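Local coordinates for protein ribonucleoside-diphosphate reductase (PDB 5IM3) that probably reduces ribonucleoside diphosphates to the deoxyribonucleotides needed for DNA synthesis, as an allosteric enzyme that binds dATP, at residues N202-R210 with T223-L231. Residues are numbered along the deposited sequence; the frame is centred on the assembly and turned at random.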
ATOM      1  N   ASN A 202      25.544   7.470 -52.299  1.00 92.29           N
ATOM      2  CA  ASN A 202      26.437   7.212 -51.176  1.00 90.71           C
ATOM      3  C   ASN A 202      25.647   6.858 -49.923  1.00 88.73           C
ATOM      4  O   ASN A 202      26.008   5.923 -49.198  1.00 88.88           O
ATOM      5  CB  ASN A 202      27.326   8.430 -50.924  1.00 89.56           C
ATOM      6  CG  ASN A 202      28.296   8.217 -49.777  1.00 88.15           C
ATOM      7  OD1 ASN A 202      27.971   8.476 -48.619  1.00 87.54           O
ATOM      8  ND2 ASN A 202      29.496   7.747 -50.096  1.00 88.80           N
ATOM      9  N   THR A 203      24.561   7.588 -49.657  1.00 78.45           N
ATOM     10  CA  THR A 203      23.729   7.276 -48.500  1.00 77.10           C
ATOM     11  C   THR A 203      23.135   5.878 -48.615  1.00 77.43           C
ATOM     12  O   THR A 203      22.941   5.200 -47.599  1.00 76.97           O
ATOM     13  CB  THR A 203      22.615   8.317 -48.345  1.00 78.38           C
ATOM     14  OG1 THR A 203      21.646   8.152 -49.386  1.00 80.18           O
ATOM     15  CG2 THR A 203      23.182   9.738 -48.400  1.00 77.80           C
ATOM     16  N   ALA A 204      22.848   5.428 -49.839  1.00 79.47           N
ATOM     17  CA  ALA A 204      22.393   4.056 -50.035  1.00 80.00           C
ATOM     18  C   ALA A 204      23.490   3.059 -49.681  1.00 78.15           C
ATOM     19  O   ALA A 204      23.215   2.008 -49.089  1.00 79.05           O
ATOM     20  CB  ALA A 204      21.930   3.859 -51.478  1.00 80.41           C
ATOM     21  N   LEU A 205      24.738   3.369 -50.036  1.00 76.34           N
ATOM     22  CA  LEU A 205      25.856   2.529 -49.615  1.00 75.44           C
ATOM     23  C   LEU A 205      25.985   2.511 -48.098  1.00 74.21           C
ATOM     24  O   LEU A 205      26.268   1.467 -47.502  1.00 74.95           O
ATOM     25  CB  LEU A 205      27.156   3.024 -50.249  1.00 74.88           C
ATOM     26  CG  LEU A 205      27.710   2.189 -51.403  1.00 76.50           C
ATOM     27  CD1 LEU A 205      26.759   2.188 -52.588  1.00 77.04           C
ATOM     28  CD2 LEU A 205      29.078   2.709 -51.808  1.00 76.53           C
ATOM     29  N   VAL A 206      25.781   3.662 -47.457  1.00 71.22           N
ATOM     30  CA  VAL A 206      25.882   3.731 -46.004  1.00 71.25           C
ATOM     31  C   VAL A 206      24.722   2.989 -45.355  1.00 75.49           C
ATOM     32  O   VAL A 206      24.898   2.297 -44.345  1.00 75.97           O
ATOM     33  CB  VAL A 206      25.950   5.200 -45.550  1.00 68.04           C
ATOM     34  CG1 VAL A 206      25.945   5.304 -44.028  1.00 68.42           C
ATOM     35  CG2 VAL A 206      27.190   5.871 -46.123  1.00 66.61           C
ATOM     36  N   MET A 207      23.521   3.110 -45.925  1.00100.65           N
ATOM     37  CA  MET A 207      22.347   2.482 -45.326  1.00106.13           C
ATOM     38  C   MET A 207      22.526   0.973 -45.214  1.00105.10           C
ATOM     39  O   MET A 207      22.227   0.377 -44.172  1.00107.66           O
ATOM     40  CB  MET A 207      21.098   2.814 -46.146  1.00110.61           C
ATOM     41  CG  MET A 207      20.473   4.162 -45.815  1.00113.95           C
ATOM     42  SD  MET A 207      19.759   4.205 -44.161  1.00118.25           S
ATOM     43  CE  MET A 207      19.113   5.876 -44.106  1.00118.48           C
ATOM     44  N   THR A 208      23.013   0.337 -46.278  1.00 89.12           N
ATOM     45  CA  THR A 208      23.210  -1.105 -46.283  1.00 88.00           C
ATOM     46  C   THR A 208      24.593  -1.508 -45.784  1.00 85.78           C
ATOM     47  O   THR A 208      24.985  -2.667 -45.948  1.00 87.27           O
ATOM     48  CB  THR A 208      22.982  -1.675 -47.686  1.00 88.23           C
ATOM     49  OG1 THR A 208      24.147  -1.471 -48.491  1.00 87.18           O
ATOM     50  CG2 THR A 208      21.783  -1.008 -48.353  1.00 88.21           C
ATOM     51  N   ALA A 209      25.337  -0.581 -45.185  1.00 82.58           N
ATOM     52  CA  ALA A 209      26.592  -0.903 -44.521  1.00 81.15           C
ATOM     53  C   ALA A 209      26.446  -0.964 -43.009  1.00 81.27           C
ATOM     54  O   ALA A 209      27.075  -1.809 -42.367  1.00 81.39           O
ATOM     55  CB  ALA A 209      27.668   0.123 -44.889  1.00 79.52           C
ATOM     56  N   ARG A 210      25.625  -0.090 -42.423  1.00100.42           N
ATOM     57  CA  ARG A 210      25.383  -0.145 -40.988  1.00103.47           C
ATOM     58  C   ARG A 210      24.353  -1.202 -40.612  1.00102.55           C
ATOM     59  O   ARG A 210      24.299  -1.606 -39.446  1.00104.58           O
ATOM     60  CB  ARG A 210      24.937   1.221 -40.459  1.00105.23           C
ATOM     61  CG  ARG A 210      23.686   1.789 -41.102  1.00108.42           C
ATOM     62  CD  ARG A 210      23.143   2.944 -40.270  1.00111.60           C
ATOM     63  NE  ARG A 210      22.031   3.631 -40.924  1.00114.56           N
ATOM     64  CZ  ARG A 210      21.207   4.476 -40.310  1.00116.63           C
ATOM     65  NH1 ARG A 210      21.358   4.740 -39.017  1.00117.17           N
ATOM     66  NH2 ARG A 210      20.224   5.054 -40.988  1.00117.32           N
ATOM     67  N   THR A 223      31.292   1.378 -42.575  1.00 67.19           N
ATOM     68  CA  THR A 223      30.255   2.392 -42.732  1.00 66.70           C
ATOM     69  C   THR A 223      30.849   3.795 -42.683  1.00 65.10           C
ATOM     70  O   THR A 223      30.480   4.661 -43.485  1.00 64.73           O
ATOM     71  CB  THR A 223      29.192   2.221 -41.647  1.00 67.46           C
ATOM     72  OG1 THR A 223      28.740   0.861 -41.627  1.00 70.09           O
ATOM     73  CG2 THR A 223      28.009   3.135 -41.908  1.00 67.47           C
ATOM     74  N   ALA A 224      31.777   4.034 -41.753  1.00 59.38           N
ATOM     75  CA  ALA A 224      32.401   5.350 -41.649  1.00 56.43           C
ATOM     76  C   ALA A 224      33.238   5.664 -42.883  1.00 54.83           C
ATOM     77  O   ALA A 224      33.218   6.794 -43.384  1.00 52.39           O
ATOM     78  CB  ALA A 224      33.263   5.423 -40.390  1.00 56.97           C
ATOM     79  N   ARG A 225      33.981   4.676 -43.388  1.00 58.22           N
ATOM     80  CA  ARG A 225      34.841   4.918 -44.541  1.00 58.59           C
ATOM     81  C   ARG A 225      34.028   5.232 -45.789  1.00 59.53           C
ATOM     82  O   ARG A 225      34.476   6.011 -46.638  1.00 60.47           O
ATOM     83  CB  ARG A 225      35.750   3.713 -44.769  1.00 58.21           C
ATOM     84  CG  ARG A 225      36.710   3.473 -43.620  1.00 57.86           C
ATOM     85  CD  ARG A 225      37.463   2.171 -43.775  1.00 60.30           C
ATOM     86  NE  ARG A 225      38.164   1.805 -42.550  1.00 60.59           N
ATOM     87  CZ  ARG A 225      38.935   0.730 -42.419  1.00 64.30           C
ATOM     88  NH1 ARG A 225      39.115  -0.098 -43.442  1.00 65.90           N
ATOM     89  NH2 ARG A 225      39.528   0.484 -41.260  1.00 65.43           N
ATOM     90  N   LEU A 226      32.833   4.651 -45.915  1.00 60.41           N
ATOM     91  CA  LEU A 226      31.971   4.973 -47.046  1.00 61.77           C
ATOM     92  C   LEU A 226      31.414   6.387 -46.930  1.00 62.93           C
ATOM     93  O   LEU A 226      31.403   7.139 -47.912  1.00 62.18           O
ATOM     94  CB  LEU A 226      30.840   3.950 -47.147  1.00 62.44           C
ATOM     95  CG  LEU A 226      31.283   2.512 -47.443  1.00 64.40           C
ATOM     96  CD1 LEU A 226      30.118   1.541 -47.302  1.00 63.68           C
ATOM     97  CD2 LEU A 226      31.899   2.413 -48.831  1.00 63.46           C
ATOM     98  N   LEU A 227      30.950   6.769 -45.736  1.00 63.14           N
ATOM     99  CA  LEU A 227      30.450   8.124 -45.528  1.00 63.47           C
ATOM    100  C   LEU A 227      31.521   9.167 -45.819  1.00 63.37           C
ATOM    101  O   LEU A 227      31.202  10.283 -46.245  1.00 63.48           O
ATOM    102  CB  LEU A 227      29.942   8.276 -44.093  1.00 62.60           C
ATOM    103  CG  LEU A 227      29.483   9.675 -43.669  1.00 62.54           C
ATOM    104  CD1 LEU A 227      28.343  10.165 -44.554  1.00 61.52           C
ATOM    105  CD2 LEU A 227      29.067   9.675 -42.200  1.00 62.01           C
ATOM    106  N   MET A 228      32.791   8.827 -45.590  1.00 66.45           N
ATOM    107  CA  MET A 228      33.875   9.772 -45.829  1.00 65.72           C
ATOM    108  C   MET A 228      33.897  10.255 -47.273  1.00 66.55           C
ATOM    109  O   MET A 228      34.387  11.356 -47.551  1.00 65.99           O
ATOM    110  CB  MET A 228      35.209   9.117 -45.473  1.00 67.14           C
ATOM    111  CG  MET A 228      36.358  10.092 -45.293  1.00 69.22           C
ATOM    112  SD  MET A 228      36.324  10.906 -43.686  1.00 69.95           S
ATOM    113  CE  MET A 228      36.655   9.504 -42.613  1.00 69.93           C
ATOM    114  N   ASP A 229      33.379   9.450 -48.204  1.00 67.29           N
ATOM    115  CA  ASP A 229      33.389   9.845 -49.608  1.00 68.07           C
ATOM    116  C   ASP A 229      32.559  11.104 -49.829  1.00 68.63           C
ATOM    117  O   ASP A 229      32.934  11.970 -50.628  1.00 68.29           O
ATOM    118  CB  ASP A 229      32.870   8.697 -50.475  1.00 70.03           C
ATOM    119  CG  ASP A 229      33.389   8.760 -51.899  1.00 71.33           C
ATOM    120  OD1 ASP A 229      34.600   9.010 -52.083  1.00 71.62           O
ATOM    121  OD2 ASP A 229      32.587   8.557 -52.834  1.00 72.62           O
ATOM    122  N   THR A 230      31.427  11.225 -49.130  1.00 69.13           N
ATOM    123  CA  THR A 230      30.623  12.440 -49.226  1.00 69.22           C
ATOM    124  C   THR A 230      31.356  13.628 -48.620  1.00 66.50           C
ATOM    125  O   THR A 230      31.289  14.744 -49.150  1.00 67.34           O
ATOM    126  CB  THR A 230      29.275  12.246 -48.527  1.00 70.77           C
ATOM    127  OG1 THR A 230      28.622  11.086 -49.050  1.00 71.81           O
ATOM    128  CG2 THR A 230      28.380  13.463 -48.735  1.00 71.74           C
ATOM    129  N   LEU A 231      32.054  13.408 -47.503  1.00 65.00           N
ATOM    130  CA  LEU A 231      32.783  14.493 -46.855  1.00 63.47           C
ATOM    131  C   LEU A 231      33.903  15.015 -47.747  1.00 62.31           C
ATOM    132  O   LEU A 231      34.091  16.231 -47.871  1.00 60.93           O
ATOM    133  CB  LEU A 231      33.345  14.016 -45.516  1.00 62.43           C
ATOM    134  CG  LEU A 231      32.402  14.045 -44.308  1.00 60.59           C
ATOM    135  CD1 LEU A 231      31.171  13.182 -44.530  1.00 61.67           C
ATOM    136  CD2 LEU A 231      33.151  13.602 -43.060  1.00 59.78           C
TER
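T223 meets A209 and V206 where two helices of the second ATP cone pack as an antiparallel pair, the axes of the two segments 9.0 Å apart at closest approach and their N-to-C directions 167° apart. The pair illustrates how a helical hairpin can be joined mainly by apolar contacts at one end and by side-chain hydrogen bonds at the other. Where the backbones come closer, with T223 CA 5.2 Å from A209 CA, T223 turns its two branches to different tasks: CG2 lies against V206 CG1 at 3.7 Å and also meets R210 CB, while OG1 rests near A209 CB and bonds back to the carbonyl of Y219 in its own helix. Y297 of helix 297-307 packs on both V206 and T223.

L226 follows one turn on and reaches between the helices. Its CD1 lies 3.7 Å from A209 CB, and its CD2 meets L205 CD2, the two leucine side chains crossing at about a right angle. Helix 162-173 joins this apolar layer, touching L205 through L165, I168 and I169 and L226 through A172. V206 CG2 lies against the backbone of L227, 3.9 Å from its N, with the CB of L227 alongside.

Beyond it the contact becomes polar, and N202 enters as a knob into the hole formed by L226, L227, D229 and T230. A chi1 of -179° swings the N202 amide away from its own backbone N and across to the facing helix. D229 offers its CB to N202 ND2, while its carboxylate turns to salt bridges with R164 and R232. T230 OG1 donates to N202 OD1 over 2.7 Å, approaching from above the carbonyl plane. The other half of the amide adds a second bond, and the two together probably limit its rotation: N202 ND2 donates nearly straight (174°) to L226 O at 3.0 Å, reaching that oxygen from the face opposite D229 N.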